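Local coordinates for protein putative metalloprotease II (Bacteroides fragilis, PDB 4ON1) that is a zinc-binding enzyme from a pathogenicity island, related to fragilysin, and probably cleaves proteins as a metalloendopeptidase, at residues S57-H62 against E77-D82; M206-K211 against T245-S250. One frame throughout, in Å; residues are numbered along the deposited sequence.

Contact 1 and contact 2 are two strand pairings whose centres lie 29 Å apart, on opposite sides of the chain's centre; their nearest atoms stay about 14 Å from each other. Strand 52-68, which supplies one side of contact 1, also runs beside strand 240-248, which supplies one side of contact 2. Contact 1 lies at the surface, buries 398 Å² and joins antiparallel neighbours in sequence, with a carboxylate closing its end. Contact 2 is partly buried, with 613 Å², and joins parallel strands separated by helices; aliphatic groups fill its inner part, while lysine, aspartate, serine and water take over at its outer end.

Contact 1 of 2, residues S57-H62 against E77-D82; sequences SIKAIH and EGQDKD
Asp-82 OD2 is the focus of the polar end of this contact. Ser-57 OG donates to it over 2.8 Å, meeting the oxygen nearly along its C-O axis, while Gln-79 N reaches the same OD2 at 3.1 Å from above the carboxylate plane. Ser-57 N adds only a weak bond. The hydroxyl arrives there because chi1 of 78° sets OG between the backbone N and the carbonyl carbon of Ser-57. Ser-57 OG thus makes the sound link between the segments at this end, and Gln-79 N holds the carboxylate within the turn, although Gln-79 and Asp-82 are poorly ordered.

Next to this grip the backbone sets the register, and side-chain contacts flank it. Lys-59 and Glu-77 form an antiparallel hydrogen-bonded pair, with Lys-59 N to Glu-77 O and Glu-77 N to Lys-59 O both 3.0 Å. On the face of that pair, the lysine chain crosses the Gln-79 side chain at about a right angle. Its methylenes pass over the amide, and Lys-59 CE comes within 3.4 Å of Gln-79 CD. Ile-61 crosses Glu-77 in a similar way: Ile-61 CG1 lies 3.8 Å from Glu-77 CG, and the tip, CD1, reaches the carboxylate carbon. Glu-77 OE1 also has a long, weak ion pair with Lys-232. Ile-58 turns to the other face, where it touches Ile-38, Ile-45, Phe-76 and Ile-84.

The reciprocal bonds show an antiparallel pair, and because strands 52-68 and 71-78 directly follow each other, they form a beta hairpin within the fragilysin-type N-terminal domain, far from the zinc site.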
# COMPACT_ATOMS: atom_id res chain seq x y z
N SER A 57 21.09 2.46 4.20
CA SER A 57 20.69 3.62 4.98
C SER A 57 19.20 3.88 4.75
O SER A 57 18.71 3.66 3.65
CB SER A 57 21.53 4.84 4.60
OG SER A 57 21.08 5.40 3.39
N ILE A 58 18.49 4.32 5.78
CA ILE A 58 17.09 4.71 5.61
C ILE A 58 16.78 5.94 6.44
O ILE A 58 17.53 6.28 7.36
CB ILE A 58 16.10 3.59 6.02
CG1 ILE A 58 16.12 3.35 7.52
CG2 ILE A 58 16.37 2.29 5.26
CD1 ILE A 58 15.07 2.35 7.97
N LYS A 59 15.69 6.62 6.11
CA LYS A 59 15.20 7.70 6.95
C LYS A 59 13.69 7.71 6.94
O LYS A 59 13.05 7.10 6.08
CB LYS A 59 15.73 9.06 6.49
CG LYS A 59 15.25 9.48 5.13
CD LYS A 59 15.72 10.88 4.79
CE LYS A 59 17.23 11.02 4.93
NZ LYS A 59 17.72 12.35 4.48
N ALA A 60 13.12 8.40 7.92
CA ALA A 60 11.68 8.56 8.01
C ALA A 60 11.16 9.36 6.83
O ALA A 60 11.83 10.27 6.35
CB ALA A 60 11.31 9.25 9.32
N ILE A 61 9.97 9.01 6.36
CA ILE A 61 9.33 9.74 5.25
C ILE A 61 8.45 10.85 5.80
O ILE A 61 7.60 10.62 6.65
CB ILE A 61 8.46 8.81 4.39
CG1 ILE A 61 9.31 7.71 3.77
CG2 ILE A 61 7.75 9.62 3.30
CD1 ILE A 61 8.53 6.75 2.91
N HIS A 62 8.67 12.07 5.30
CA HIS A 62 7.90 13.22 5.75
C HIS A 62 6.81 13.60 4.74
O HIS A 62 6.87 13.19 3.58
CB HIS A 62 8.84 14.40 5.99
CG HIS A 62 9.96 14.09 6.94
ND1 HIS A 62 9.75 13.79 8.27
CD2 HIS A 62 11.29 13.99 6.74
CE1 HIS A 62 10.91 13.54 8.85
NE2 HIS A 62 11.86 13.66 7.95
N GLU A 77 12.23 4.98 4.16
CA GLU A 77 12.75 4.59 2.85
C GLU A 77 14.27 4.78 2.74
O GLU A 77 14.87 5.62 3.43
CB GLU A 77 12.06 5.38 1.74
CG GLU A 77 12.40 6.86 1.71
CD GLU A 77 11.62 7.62 0.65
OE1 GLU A 77 10.97 6.98 -0.19
OE2 GLU A 77 11.65 8.87 0.68
N GLY A 78 14.86 3.98 1.86
CA GLY A 78 16.27 4.07 1.51
C GLY A 78 16.59 5.35 0.77
O GLY A 78 15.73 5.90 0.07
N GLN A 79 17.82 5.81 0.92
CA GLN A 79 18.22 7.10 0.36
C GLN A 79 18.48 7.15 -1.14
O GLN A 79 17.93 8.01 -1.83
CB GLN A 79 19.46 7.59 1.10
CG GLN A 79 19.07 8.19 2.41
CD GLN A 79 17.81 9.01 2.27
OE1 GLN A 79 16.75 8.61 2.73
NE2 GLN A 79 17.93 10.17 1.63
N ASP A 80 19.31 6.25 -1.64
CA ASP A 80 19.74 6.34 -3.03
C ASP A 80 20.23 4.99 -3.51
O ASP A 80 21.25 4.49 -3.03
CB ASP A 80 20.84 7.40 -3.17
CG ASP A 80 21.38 7.51 -4.59
OD1 ASP A 80 20.67 7.12 -5.54
OD2 ASP A 80 22.52 8.00 -4.76
N LYS A 81 19.48 4.40 -4.43
CA LYS A 81 19.78 3.08 -4.99
C LYS A 81 19.63 1.99 -3.92
O LYS A 81 19.71 0.80 -4.21
CB LYS A 81 21.17 3.06 -5.63
CG LYS A 81 21.28 4.03 -6.79
CD LYS A 81 22.60 3.93 -7.52
CE LYS A 81 22.71 5.03 -8.56
NZ LYS A 81 24.03 5.02 -9.25
N ASP A 82 19.43 2.44 -2.69
CA ASP A 82 19.23 1.58 -1.54
C ASP A 82 18.03 0.69 -1.85
O ASP A 82 18.06 -0.52 -1.64
CB ASP A 82 18.97 2.41 -0.28
CG ASP A 82 20.24 2.97 0.32
OD1 ASP A 82 21.34 2.61 -0.15
OD2 ASP A 82 20.14 3.79 1.27

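Contact 2 of 2, residues M206-K211 against T245-S250; sequences MLIKEK and TIKDSS
This is a parallel strand pairing, partly buried, in which the end of strand 201-209 runs beside the end of strand 240-248. The short axes approach to 4.7 Å at 25°, and Met-206 pairs with Thr-245, Leu-207 with Ile-246 and Ile-208 with Lys-247. The alternating bonds of a parallel pair confirm the register: Leu-207 N to Thr-245 O is 2.7 Å, Lys-247 N to Leu-207 O is 2.9 Å, and Lys-209 N to Lys-247 O is 2.8 Å and nearly straight.

One face carries Leu-207, Ile-246, Lys-209 and Asp-248. Leu-207 CD1 meets Ile-246 CG1 at 4.1 Å, and helix 217-230 packs over both through Ile-224. On the other face the Met-206 chain bends at chi2 (-70°) and again at chi3, which lays SD beside Thr-245 and brings CE to 3.7 Å from Lys-247 CD. Farther along this face, the CG2 branch of Ile-208 touches Ser-249 CB. Thr-245 OG1 is engaged by Glu-204.

Toward the C-terminal ends of the strands the chemistry turns polar. Ser-249 OG donates to Lys-209 O over 2.9 Å, tilted 32° from the carbonyl plane, and also binds His-251 N. Water 1 accepts from Ser-249 N and lies within donating reach of Lys-209 O and Asp-248 OD1. Lys-209 lies alongside Asp-248, and water 2 bridges NZ and OD2. The salt bridge from Lys-209 NZ to Asp-248 OD1 is long at 3.7 Å, suggesting a probably modest direct attraction, whereas straight backbone bonds hold the more buried part of the same two strands.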
# COMPACT_ATOMS: atom_id res chain seq x y z
N MET A 206 -9.56 8.08 3.01
CA MET A 206 -10.28 7.28 4.00
C MET A 206 -10.27 5.83 3.54
O MET A 206 -10.94 5.47 2.57
CB MET A 206 -11.71 7.79 4.19
CG MET A 206 -11.81 9.27 4.55
SD MET A 206 -11.20 9.59 6.22
CE MET A 206 -12.57 8.92 7.19
N LEU A 207 -9.50 5.01 4.23
CA LEU A 207 -9.33 3.62 3.84
C LEU A 207 -10.22 2.75 4.71
O LEU A 207 -10.00 2.60 5.91
CB LEU A 207 -7.87 3.21 3.94
CG LEU A 207 -6.90 4.14 3.19
CD1 LEU A 207 -5.48 3.67 3.36
CD2 LEU A 207 -7.24 4.19 1.73
N ILE A 208 -11.26 2.19 4.10
CA ILE A 208 -12.30 1.52 4.85
C ILE A 208 -12.16 0.01 4.72
O ILE A 208 -12.27 -0.53 3.62
CB ILE A 208 -13.70 1.95 4.38
CG1 ILE A 208 -13.82 3.48 4.36
CG2 ILE A 208 -14.77 1.34 5.29
CD1 ILE A 208 -13.54 4.16 5.71
N LYS A 209 -11.90 -0.67 5.83
CA LYS A 209 -11.76 -2.13 5.81
C LYS A 209 -13.12 -2.80 5.70
O LYS A 209 -13.97 -2.60 6.56
CB LYS A 209 -11.02 -2.64 7.05
CG LYS A 209 -9.60 -2.11 7.15
CD LYS A 209 -8.98 -2.37 8.51
CE LYS A 209 -8.72 -3.85 8.73
NZ LYS A 209 -8.02 -4.09 10.02
N GLU A 210 -13.30 -3.58 4.65
CA GLU A 210 -14.52 -4.37 4.47
C GLU A 210 -14.67 -5.34 5.64
O GLU A 210 -13.70 -5.98 6.05
CB GLU A 210 -14.51 -5.11 3.14
CG GLU A 210 -15.71 -6.03 2.89
CD GLU A 210 -15.61 -6.79 1.56
OE1 GLU A 210 -15.29 -6.15 0.53
OE2 GLU A 210 -15.83 -8.02 1.56
N LYS A 211 -15.85 -5.39 6.24
CA LYS A 211 -16.08 -6.33 7.33
C LYS A 211 -15.98 -7.77 6.84
O LYS A 211 -16.60 -8.14 5.84
CB LYS A 211 -17.43 -6.09 8.00
CG LYS A 211 -17.62 -6.96 9.25
CD LYS A 211 -18.96 -6.69 9.91
CE LYS A 211 -19.11 -7.51 11.18
NZ LYS A 211 -20.43 -7.27 11.83
N THR A 245 -6.29 7.57 6.55
CA THR A 245 -7.07 7.22 7.73
C THR A 245 -7.70 5.85 7.54
O THR A 245 -8.55 5.65 6.67
CB THR A 245 -8.15 8.28 8.02
OG1 THR A 245 -7.50 9.52 8.31
CG2 THR A 245 -9.01 7.87 9.21
N ILE A 246 -7.25 4.89 8.33
CA ILE A 246 -7.71 3.51 8.21
C ILE A 246 -8.79 3.22 9.24
O ILE A 246 -8.55 3.32 10.44
CB ILE A 246 -6.55 2.51 8.40
CG1 ILE A 246 -5.44 2.77 7.38
CG2 ILE A 246 -7.05 1.06 8.28
CD1 ILE A 246 -4.08 2.17 7.79
N LYS A 247 -9.97 2.83 8.77
CA LYS A 247 -11.11 2.57 9.66
C LYS A 247 -11.75 1.22 9.41
O LYS A 247 -11.82 0.77 8.27
CB LYS A 247 -12.18 3.65 9.51
CG LYS A 247 -11.70 5.07 9.70
CD LYS A 247 -12.84 6.06 9.47
CE LYS A 247 -13.91 5.93 10.54
NZ LYS A 247 -13.37 6.14 11.92
N ASP A 248 -12.21 0.58 10.48
CA ASP A 248 -13.07 -0.59 10.33
C ASP A 248 -14.49 -0.15 9.98
O ASP A 248 -14.89 0.97 10.27
CB ASP A 248 -13.09 -1.44 11.60
CG ASP A 248 -11.78 -2.18 11.82
OD1 ASP A 248 -11.47 -3.09 11.03
OD2 ASP A 248 -11.05 -1.84 12.78
N SER A 249 -15.24 -1.05 9.36
CA SER A 249 -16.62 -0.80 8.99
C SER A 249 -17.47 -2.01 9.34
O SER A 249 -16.95 -3.03 9.77
CB SER A 249 -16.76 -0.51 7.50
OG SER A 249 -16.74 -1.72 6.78
N SER A 250 -18.78 -1.88 9.14
CA SER A 250 -19.65 -3.04 9.25
C SER A 250 -20.20 -3.37 7.87
O SER A 250 -21.25 -4.00 7.73
CB SER A 250 -20.77 -2.79 10.26
OG SER A 250 -21.71 -1.86 9.75
O HOH W 1 -13.92 -3.76 9.19
O HOH W 2 -8.40 -2.91 12.48